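Local structure of 361aa long hypothetical D-aminopeptidase (Pyrococcus horikoshii, 2DRH) at residues 163-168 with 185-190; 203-208 with 240-245; 62-67 with 291-296. The protein is of unknown function, but probably acts as an aminopeptidase of the S58 peptidase family. All coordinates share one frame; numbering follows the deposited sequence.

Contact 1 (163-168 with 185-190); sequences EDFEEG and IGSASR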
loop_
_atom_site.group_PDB
_atom_site.type_symbol
_atom_site.label_atom_id
_atom_site.label_comp_id
_atom_site.label_asym_id
_atom_site.label_seq_id
_atom_site.Cartn_x
_atom_site.Cartn_y
_atom_site.Cartn_z
ATOM N N GLU A 163 -2.222 35.094 -3.519
ATOM C CA GLU A 163 -3.593 34.831 -3.087
ATOM C C GLU A 163 -4.584 34.733 -4.242
ATOM O O GLU A 163 -5.326 33.758 -4.365
ATOM C CB GLU A 163 -4.054 35.936 -2.132
ATOM C CG GLU A 163 -3.232 36.085 -0.846
ATOM C CD GLU A 163 -1.741 36.272 -1.090
ATOM O OE1 GLU A 163 -1.361 37.101 -1.947
ATOM O OE2 GLU A 163 -0.942 35.590 -0.408
ATOM N N ASP A 164 -4.608 35.764 -5.074
ATOM C CA ASP A 164 -5.507 35.808 -6.215
ATOM C C ASP A 164 -4.822 35.064 -7.363
ATOM O O ASP A 164 -3.609 35.180 -7.554
ATOM C CB ASP A 164 -5.768 37.270 -6.597
ATOM C CG ASP A 164 -6.876 37.430 -7.631
ATOM O OD1 ASP A 164 -8.051 37.131 -7.316
ATOM O OD2 ASP A 164 -6.565 37.864 -8.764
ATOM N N PHE A 165 -5.587 34.275 -8.105
ATOM C CA PHE A 165 -5.021 33.548 -9.231
ATOM C C PHE A 165 -6.119 33.186 -10.211
ATOM O O PHE A 165 -7.231 32.852 -9.815
ATOM C CB PHE A 165 -4.268 32.298 -8.752
ATOM C CG PHE A 165 -5.149 31.239 -8.148
ATOM C CD1 PHE A 165 -5.737 30.263 -8.950
ATOM C CD2 PHE A 165 -5.383 31.212 -6.779
ATOM C CE1 PHE A 165 -6.547 29.274 -8.398
ATOM C CE2 PHE A 165 -6.192 30.228 -6.209
ATOM C CZ PHE A 165 -6.777 29.255 -7.021
ATOM N N GLU A 166 -5.810 33.287 -11.495
ATOM C CA GLU A 166 -6.777 32.980 -12.535
ATOM C C GLU A 166 -7.065 31.487 -12.630
ATOM O O GLU A 166 -6.233 30.653 -12.263
ATOM C CB GLU A 166 -6.273 33.486 -13.886
ATOM C CG GLU A 166 -6.084 34.989 -13.947
ATOM C CD GLU A 166 -5.722 35.466 -15.341
ATOM O OE1 GLU A 166 -4.682 35.019 -15.873
ATOM O OE2 GLU A 166 -6.479 36.287 -15.905
ATOM N N GLU A 167 -8.257 31.166 -13.123
ATOM C CA GLU A 167 -8.677 29.783 -13.286
ATOM C C GLU A 167 -9.050 29.553 -14.744
ATOM O O GLU A 167 -9.216 30.508 -15.501
ATOM C CB GLU A 167 -9.857 29.480 -12.354
ATOM C CG GLU A 167 -9.454 29.497 -10.875
ATOM C CD GLU A 167 -10.599 29.192 -9.932
ATOM O OE1 GLU A 167 -11.379 28.257 -10.213
ATOM O OE2 GLU A 167 -10.708 29.877 -8.892
ATOM N N GLY A 168 -9.165 28.291 -15.144
ATOM C CA GLY A 168 -9.506 27.996 -16.525
ATOM C C GLY A 168 -8.297 27.534 -17.317
ATOM O O GLY A 168 -7.448 26.815 -16.795
ATOM N N ILE A 185 -7.587 24.732 -14.925
ATOM C CA ILE A 185 -7.489 24.941 -13.485
ATOM C C ILE A 185 -8.835 25.356 -12.898
ATOM O O ILE A 185 -9.528 26.209 -13.450
ATOM C CB ILE A 185 -6.446 26.038 -13.153
ATOM C CG1 ILE A 185 -5.062 25.621 -13.668
ATOM C CG2 ILE A 185 -6.416 26.306 -11.647
ATOM C CD1 ILE A 185 -4.463 24.408 -12.968
ATOM N N GLY A 186 -9.203 24.724 -11.786
ATOM C CA GLY A 186 -10.443 25.038 -11.100
ATOM C C GLY A 186 -10.142 25.077 -9.610
ATOM O O GLY A 186 -9.209 24.420 -9.157
ATOM N N SER A 187 -10.900 25.842 -8.833
ATOM C CA SER A 187 -10.633 25.896 -7.401
ATOM C C SER A 187 -11.864 26.267 -6.586
ATOM O O SER A 187 -12.829 26.832 -7.103
ATOM C CB SER A 187 -9.499 26.886 -7.108
ATOM O OG SER A 187 -8.924 26.629 -5.830
ATOM N N ALA A 188 -11.826 25.928 -5.305
ATOM C CA ALA A 188 -12.932 26.218 -4.406
ATOM C C ALA A 188 -12.504 25.883 -2.991
ATOM O O ALA A 188 -11.524 25.171 -2.790
ATOM C CB ALA A 188 -14.166 25.396 -4.795
ATOM N N SER A 189 -13.237 26.399 -2.011
ATOM C CA SER A 189 -12.918 26.138 -0.616
ATOM C C SER A 189 -14.197 26.000 0.187
ATOM O O SER A 189 -15.269 26.407 -0.258
ATOM C CB SER A 189 -12.077 27.277 -0.032
ATOM O OG SER A 189 -12.841 28.462 0.071
ATOM N N ARG A 190 -14.076 25.412 1.371
ATOM C CA ARG A 190 -15.215 25.218 2.258
ATOM C C ARG A 190 -14.772 25.465 3.686
ATOM O O ARG A 190 -13.626 25.191 4.042
ATOM C CB ARG A 190 -15.757 23.790 2.134
ATOM C CG ARG A 190 -16.512 23.520 0.846
ATOM C CD ARG A 190 -17.751 24.402 0.737
ATOM N NE ARG A 190 -18.579 24.049 -0.413
ATOM C CZ ARG A 190 -18.320 24.394 -1.670
ATOM N NH1 ARG A 190 -17.246 25.117 -1.966
ATOM N NH2 ARG A 190 -19.146 24.015 -2.637
#

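Contact 2 (203-208 with 240-245); sequences ALVLSN and IIMIIA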
loop_
_atom_site.group_PDB
_atom_site.type_symbol
_atom_site.label_atom_id
_atom_site.label_comp_id
_atom_site.label_asym_id
_atom_site.label_seq_id
_atom_site.Cartn_x
_atom_site.Cartn_y
_atom_site.Cartn_z
ATOM N N ALA A 203 -9.351 23.604 -2.356
ATOM C CA ALA A 203 -8.988 22.666 -3.407
ATOM C C ALA A 203 -8.661 23.328 -4.730
ATOM O O ALA A 203 -9.315 24.276 -5.143
ATOM C CB ALA A 203 -10.105 21.649 -3.615
ATOM N N LEU A 204 -7.624 22.818 -5.380
ATOM C CA LEU A 204 -7.219 23.294 -6.688
ATOM C C LEU A 204 -7.093 22.038 -7.546
ATOM O O LEU A 204 -6.409 21.079 -7.172
ATOM C CB LEU A 204 -5.880 24.029 -6.618
ATOM C CG LEU A 204 -5.352 24.538 -7.968
ATOM C CD1 LEU A 204 -4.356 25.645 -7.739
ATOM C CD2 LEU A 204 -4.703 23.397 -8.762
ATOM N N VAL A 205 -7.760 22.028 -8.690
ATOM C CA VAL A 205 -7.692 20.864 -9.549
ATOM C C VAL A 205 -7.233 21.208 -10.951
ATOM O O VAL A 205 -7.419 22.325 -11.426
ATOM C CB VAL A 205 -9.065 20.159 -9.656
ATOM C CG1 VAL A 205 -9.589 19.804 -8.263
ATOM C CG2 VAL A 205 -10.050 21.056 -10.401
ATOM N N LEU A 206 -6.620 20.225 -11.597
ATOM C CA LEU A 206 -6.151 20.342 -12.972
ATOM C C LEU A 206 -6.966 19.242 -13.627
ATOM O O LEU A 206 -6.632 18.068 -13.504
ATOM C CB LEU A 206 -4.649 20.030 -13.063
ATOM C CG LEU A 206 -4.036 19.979 -14.469
ATOM C CD1 LEU A 206 -4.261 21.303 -15.171
ATOM C CD2 LEU A 206 -2.548 19.660 -14.385
ATOM N N SER A 207 -8.055 19.627 -14.287
ATOM C CA SER A 207 -8.950 18.663 -14.912
ATOM C C SER A 207 -8.573 18.345 -16.343
ATOM O O SER A 207 -8.344 19.243 -17.149
ATOM C CB SER A 207 -10.387 19.186 -14.872
ATOM O OG SER A 207 -10.514 20.361 -15.657
ATOM N N ASN A 208 -8.538 17.059 -16.662
ATOM C CA ASN A 208 -8.182 16.631 -18.008
ATOM C C ASN A 208 -8.714 15.225 -18.243
ATOM O O ASN A 208 -8.013 14.368 -18.783
ATOM C CB ASN A 208 -6.657 16.655 -18.171
ATOM C CG ASN A 208 -6.215 16.342 -19.589
ATOM O OD1 ASN A 208 -6.567 17.053 -20.536
ATOM N ND2 ASN A 208 -5.444 15.273 -19.743
ATOM N N ILE A 240 -6.317 13.692 -14.027
ATOM C CA ILE A 240 -6.636 14.802 -13.125
ATOM C C ILE A 240 -5.824 14.792 -11.835
ATOM O O ILE A 240 -5.601 13.749 -11.224
ATOM C CB ILE A 240 -8.149 14.843 -12.757
ATOM C CG1 ILE A 240 -8.395 15.940 -11.706
ATOM C CG2 ILE A 240 -8.609 13.479 -12.248
ATOM C CD1 ILE A 240 -9.836 16.111 -11.287
ATOM N N ILE A 241 -5.375 15.975 -11.433
ATOM C CA ILE A 241 -4.599 16.115 -10.214
ATOM C C ILE A 241 -5.419 16.958 -9.258
ATOM O O ILE A 241 -5.931 18.012 -9.634
ATOM C CB ILE A 241 -3.245 16.826 -10.473
ATOM C CG1 ILE A 241 -2.434 16.054 -11.529
ATOM C CG2 ILE A 241 -2.468 16.961 -9.163
ATOM C CD1 ILE A 241 -2.108 14.605 -11.147
ATOM N N MET A 242 -5.552 16.491 -8.025
ATOM C CA MET A 242 -6.317 17.226 -7.026
ATOM C C MET A 242 -5.397 17.606 -5.885
ATOM O O MET A 242 -4.771 16.748 -5.269
ATOM C CB MET A 242 -7.487 16.372 -6.522
ATOM C CG MET A 242 -8.584 16.200 -7.561
ATOM S SD MET A 242 -9.408 14.596 -7.520
ATOM C CE MET A 242 -8.189 13.628 -8.426
ATOM N N ILE A 243 -5.296 18.902 -5.623
ATOM C CA ILE A 243 -4.440 19.386 -4.548
ATOM C C ILE A 243 -5.327 19.913 -3.435
ATOM O O ILE A 243 -6.104 20.849 -3.630
ATOM C CB ILE A 243 -3.507 20.517 -5.035
ATOM C CG1 ILE A 243 -2.669 20.027 -6.219
ATOM C CG2 ILE A 243 -2.593 20.974 -3.895
ATOM C CD1 ILE A 243 -1.776 18.845 -5.896
ATOM N N ILE A 244 -5.213 19.299 -2.267
ATOM C CA ILE A 244 -6.018 19.700 -1.128
ATOM C C ILE A 244 -5.168 20.381 -0.062
ATOM O O ILE A 244 -4.067 19.924 0.267
ATOM C CB ILE A 244 -6.711 18.490 -0.471
ATOM C CG1 ILE A 244 -7.336 17.587 -1.541
ATOM C CG2 ILE A 244 -7.766 18.976 0.519
ATOM C CD1 ILE A 244 -8.324 18.276 -2.437
ATOM N N ALA A 245 -5.687 21.481 0.469
ATOM C CA ALA A 245 -4.999 22.218 1.524
ATOM C C ALA A 245 -5.990 22.476 2.651
ATOM O O ALA A 245 -7.184 22.663 2.406
ATOM C CB ALA A 245 -4.461 23.541 0.987
#

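Contact 3 (62-67 with 291-296); sequences IYKEKV and KHYEKE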
loop_
_atom_site.group_PDB
_atom_site.type_symbol
_atom_site.label_atom_id
_atom_site.label_comp_id
_atom_site.label_asym_id
_atom_site.label_seq_id
_atom_site.Cartn_x
_atom_site.Cartn_y
_atom_site.Cartn_z
ATOM N N ILE A 62 9.917 26.418 2.205
ATOM C CA ILE A 62 9.237 25.129 2.320
ATOM C C ILE A 62 10.160 23.961 2.673
ATOM O O ILE A 62 9.746 23.022 3.347
ATOM C CB ILE A 62 8.468 24.821 1.020
ATOM C CG1 ILE A 62 7.635 26.045 0.634
ATOM C CG2 ILE A 62 7.544 23.630 1.226
ATOM C CD1 ILE A 62 7.021 25.969 -0.737
ATOM N N TYR A 63 11.409 24.021 2.234
ATOM C CA TYR A 63 12.369 22.959 2.537
ATOM C C TYR A 63 12.815 22.952 4.009
ATOM O O TYR A 63 12.895 21.893 4.648
ATOM C CB TYR A 63 13.601 23.111 1.647
ATOM C CG TYR A 63 14.641 22.037 1.853
ATOM C CD1 TYR A 63 14.439 20.740 1.371
ATOM C CD2 TYR A 63 15.833 22.318 2.512
ATOM C CE1 TYR A 63 15.409 19.752 1.540
ATOM C CE2 TYR A 63 16.811 21.336 2.686
ATOM C CZ TYR A 63 16.591 20.054 2.192
ATOM O OH TYR A 63 17.570 19.097 2.331
ATOM N N LYS A 64 13.125 24.135 4.541
ATOM C CA LYS A 64 13.564 24.245 5.928
ATOM C C LYS A 64 12.372 24.150 6.866
ATOM O O LYS A 64 12.505 23.710 8.007
ATOM C CB LYS A 64 14.326 25.560 6.140
ATOM C CG LYS A 64 15.616 25.628 5.338
ATOM C CD LYS A 64 16.586 24.534 5.768
ATOM C CE LYS A 64 17.779 24.433 4.823
ATOM N NZ LYS A 64 18.468 25.741 4.635
ATOM N N GLU A 65 11.207 24.571 6.385
ATOM C CA GLU A 65 9.989 24.484 7.178
ATOM C C GLU A 65 8.967 23.707 6.372
ATOM O O GLU A 65 8.201 24.269 5.585
ATOM C CB GLU A 65 9.464 25.877 7.545
ATOM C CG GLU A 65 10.371 26.577 8.539
ATOM C CD GLU A 65 9.719 27.766 9.204
ATOM O OE1 GLU A 65 9.360 28.723 8.484
ATOM O OE2 GLU A 65 9.573 27.734 10.449
ATOM N N LYS A 66 8.979 22.396 6.584
ATOM C CA LYS A 66 8.100 21.463 5.882
ATOM C C LYS A 66 6.678 21.413 6.447
ATOM O O LYS A 66 6.424 21.827 7.586
ATOM C CB LYS A 66 8.718 20.064 5.950
ATOM C CG LYS A 66 10.122 19.957 5.371
ATOM C CD LYS A 66 10.921 18.896 6.114
ATOM C CE LYS A 66 12.006 18.263 5.263
ATOM N NZ LYS A 66 12.934 19.238 4.622
ATOM N N VAL A 67 5.743 20.918 5.644
ATOM C CA VAL A 67 4.368 20.778 6.106
ATOM C C VAL A 67 4.041 19.292 6.053
ATOM O O VAL A 67 4.566 18.573 5.201
ATOM C CB VAL A 67 3.352 21.554 5.216
ATOM C CG1 VAL A 67 3.649 23.056 5.262
ATOM C CG2 VAL A 67 3.398 21.044 3.783
ATOM N N LYS A 291 10.542 21.546 11.091
ATOM C CA LYS A 291 11.852 22.135 10.830
ATOM C C LYS A 291 12.846 21.070 10.377
ATOM O O LYS A 291 13.071 20.083 11.070
ATOM C CB LYS A 291 12.391 22.840 12.081
ATOM C CG LYS A 291 11.544 24.013 12.561
ATOM C CD LYS A 291 12.265 24.799 13.651
ATOM C CE LYS A 291 11.426 25.976 14.132
ATOM N NZ LYS A 291 12.157 26.800 15.129
ATOM N N HIS A 292 13.440 21.297 9.211
ATOM C CA HIS A 292 14.411 20.385 8.611
ATOM C C HIS A 292 15.461 19.854 9.587
ATOM O O HIS A 292 15.785 18.664 9.583
ATOM C CB HIS A 292 15.126 21.094 7.455
ATOM C CG HIS A 292 16.030 20.203 6.660
ATOM N ND1 HIS A 292 15.555 19.240 5.797
ATOM C CD2 HIS A 292 17.382 20.126 6.603
ATOM C CE1 HIS A 292 16.574 18.607 5.242
ATOM N NE2 HIS A 292 17.695 19.125 5.714
ATOM N N TYR A 293 15.991 20.738 10.423
ATOM C CA TYR A 293 17.035 20.352 11.360
ATOM C C TYR A 293 16.586 19.990 12.772
ATOM O O TYR A 293 17.412 19.843 13.653
ATOM C CB TYR A 293 18.082 21.462 11.421
ATOM C CG TYR A 293 18.909 21.605 10.158
ATOM C CD1 TYR A 293 19.915 20.682 9.849
ATOM C CD2 TYR A 293 18.703 22.675 9.284
ATOM C CE1 TYR A 293 20.696 20.824 8.704
ATOM C CE2 TYR A 293 19.482 22.828 8.135
ATOM C CZ TYR A 293 20.478 21.901 7.854
ATOM O OH TYR A 293 21.261 22.059 6.733
ATOM N N GLU A 294 15.287 19.830 12.989
ATOM C CA GLU A 294 14.785 19.493 14.320
ATOM C C GLU A 294 15.453 18.245 14.919
ATOM O O GLU A 294 15.711 17.258 14.219
ATOM C CB GLU A 294 13.268 19.295 14.267
ATOM C CG GLU A 294 12.609 19.131 15.633
ATOM C CD GLU A 294 12.759 20.363 16.511
ATOM O OE1 GLU A 294 12.375 21.463 16.067
ATOM O OE2 GLU A 294 13.258 20.232 17.647
ATOM N N LYS A 295 15.735 18.294 16.217
ATOM C CA LYS A 295 16.359 17.166 16.902
ATOM C C LYS A 295 15.655 16.817 18.206
ATOM O O LYS A 295 15.835 15.726 18.744
ATOM C CB LYS A 295 17.828 17.461 17.209
ATOM C CG LYS A 295 18.700 17.730 15.997
ATOM C CD LYS A 295 20.167 17.486 16.331
ATOM C CE LYS A 295 20.415 16.003 16.598
ATOM N NZ LYS A 295 21.809 15.690 17.045
ATOM N N GLU A 296 14.862 17.749 18.719
ATOM C CA GLU A 296 14.151 17.526 19.969
ATOM C C GLU A 296 12.768 16.961 19.710
ATOM O O GLU A 296 12.196 17.173 18.643
ATOM C CB GLU A 296 14.005 18.837 20.745
ATOM C CG GLU A 296 15.305 19.533 21.082
ATOM C CD GLU A 296 15.080 20.813 21.872
ATOM O OE1 GLU A 296 14.554 20.729 23.003
ATOM O OE2 GLU A 296 15.419 21.903 21.360
#

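Contact 1 (163-168 with 185-190)
G168 and I185 form a single antiparallel hydrogen-bonded bridge. G168 N reaches I185 O at 2.7 Å, and I185 N returns to G168 O at 2.8 Å. This pins the loop segment 163-168 to one end of strand 185-190. A side chain on G168 would jam against the carbonyl O of E167, given the backbone angles there. E167 then runs along the strand. E167 CB lies 3.5 Å from I185 O. E167 CG sits beside the backbone N (chi1 -68°), still 4.2 Å from I185 O, and from there the chain is extended. E167 CD therefore arrives next to S187, 3.8 Å from S187 CB. E167 OE1 takes a weak, bent bond from S187 N at 2.8 Å (124° at the hydrogen). OE2 is turned to K20 and K2, with which it forms salt bridges. Cut back to an alanine, E167 would probably leave S187 N without this acceptor and the two lysines without their shared carboxylate. F165 approaches S187 separately. F165 CZ is 3.6 Å from S187 OG, which lies in the ring plane at the edge. That hydroxyl is hydrogen-bonded to A203 O. I185 CG2 is a looser apolar neighbour of the same ring. Strand 184-193 pairs on its other edge with strand 198-207. Strand 28-36 packs against F165 and I185, and helix 309-328 meets E167 through N325.

Contact 2 (203-208 with 240-245)
V205 and M242 meet as a non-hydrogen-bonded pair; the antiparallel axes of 203-207 and 240-245 come within 4.8 Å, at 173° between their directions. The V205 methyl CG1 touches M242 CG at 3.8 Å, and the two side chains cross obliquely. M242 then bends at chi2 and chi3 and carries its end away from V205. A203, V205, S207, I240, M242 and I244 share this face, and large residues are set against small ones. At one end the bump is I244, whose CD1 turns back over the A203 methyl, 4.0 Å from A203 CB. At the other end it is I240, opposite the short side chain of S207. I240 has CG1 anti to its own N (chi1 175°) and a straight chain beyond it. I240 CG1 crosses beside L206 O at 3.3 Å, and I240 CD1 goes on diagonally towards V205, 4.4 Å from V205 CB. The other face carries L204, L206, I241 and I243. Here the roots of the side chains meet more than the ends: L206 CB and I241 CB are 4.4 Å apart, while the ends of I241 and I243 lead away from the neighbouring strand. I243 CB rests 3.6 Å from L204 O. Four backbone hydrogen bonds fix the register, two between L204 and I243 and two between L206 and I241. The longest is I241 N to L206 O, at 3.2 Å. The pair is buried. Helix 309-328 packs on the first face, with A318 on A203, A322 on V205, I323 on I240 and V319 on I244. Strand 132-136 of the other sheet meets L206 and I241 on the second. This layering is consistent with the alpha-beta-beta-alpha sandwich of the DmpA/ArgJ clan. In the sheet, strand 198-207 is flanked by strand 184-193 and strand 240-246 by strand 278-285.

Contact 3 (62-67 with 291-296)
E65 and K291 form an antiparallel non-hydrogen-bonded bridge, where the start of strand 65-73 meets the end of strand 288-291. A type I beta turn, K291 to E294, follows at once. Among the backbone bonds, H292 N donates to K64 O at 2.9 Å, nearly straight (169°) but from above the carbonyl plane. K291 CA adds a CA-H...O contact to the same oxygen. Among the polar side chains, K66 NZ donates to H292 ND1 at 2.9 Å, near the ring plane but tilted out of it, and to Y63 O at 2.7 Å. It also has a salt bridge to E93, giving it three partners. K64 NZ and Y293 OH go on to D121. Y63 OH is hydrogen-bonded to S128 O. Beyond the turn, K295 makes a salt bridge to E195 of the second subunit. Among apolar contacts, K64 lies alongside Y293, with K64 CE 4.1 Å from Y293 CE2. The aromatic contact is oblique, with the Y63 and H292 planes at 34°. H292 has CG anti to its N (chi1 -173°), which carries the imidazole across to Y63. Y63 CE2 stands over the centre of the H292 ring, and Y63 OH lies 3.1 Å from H292 CE1.

Overall arrangement
All three contacts reach one mixed sheet. Contacts 1 and 2 are neighbours, with centres about 10 Å apart. They share the pairing of strands 184-193 and 198-207, where A188 O and A203 N probably bond and I185 packs on L206. Contact 1 closes before contact 2 opens along the chain. Both are nested inside the long loop closed by contact 3. Contact 3 lies about 26 to 28 Å from the other two, centre to centre, and touches neither. Strand 278-285 links the regions: it runs parallel to strand 240-246 and antiparallel to strand 65-73. The sheet thus joins the buried middle of the chain to a more peripheral corner that reaches the second subunit.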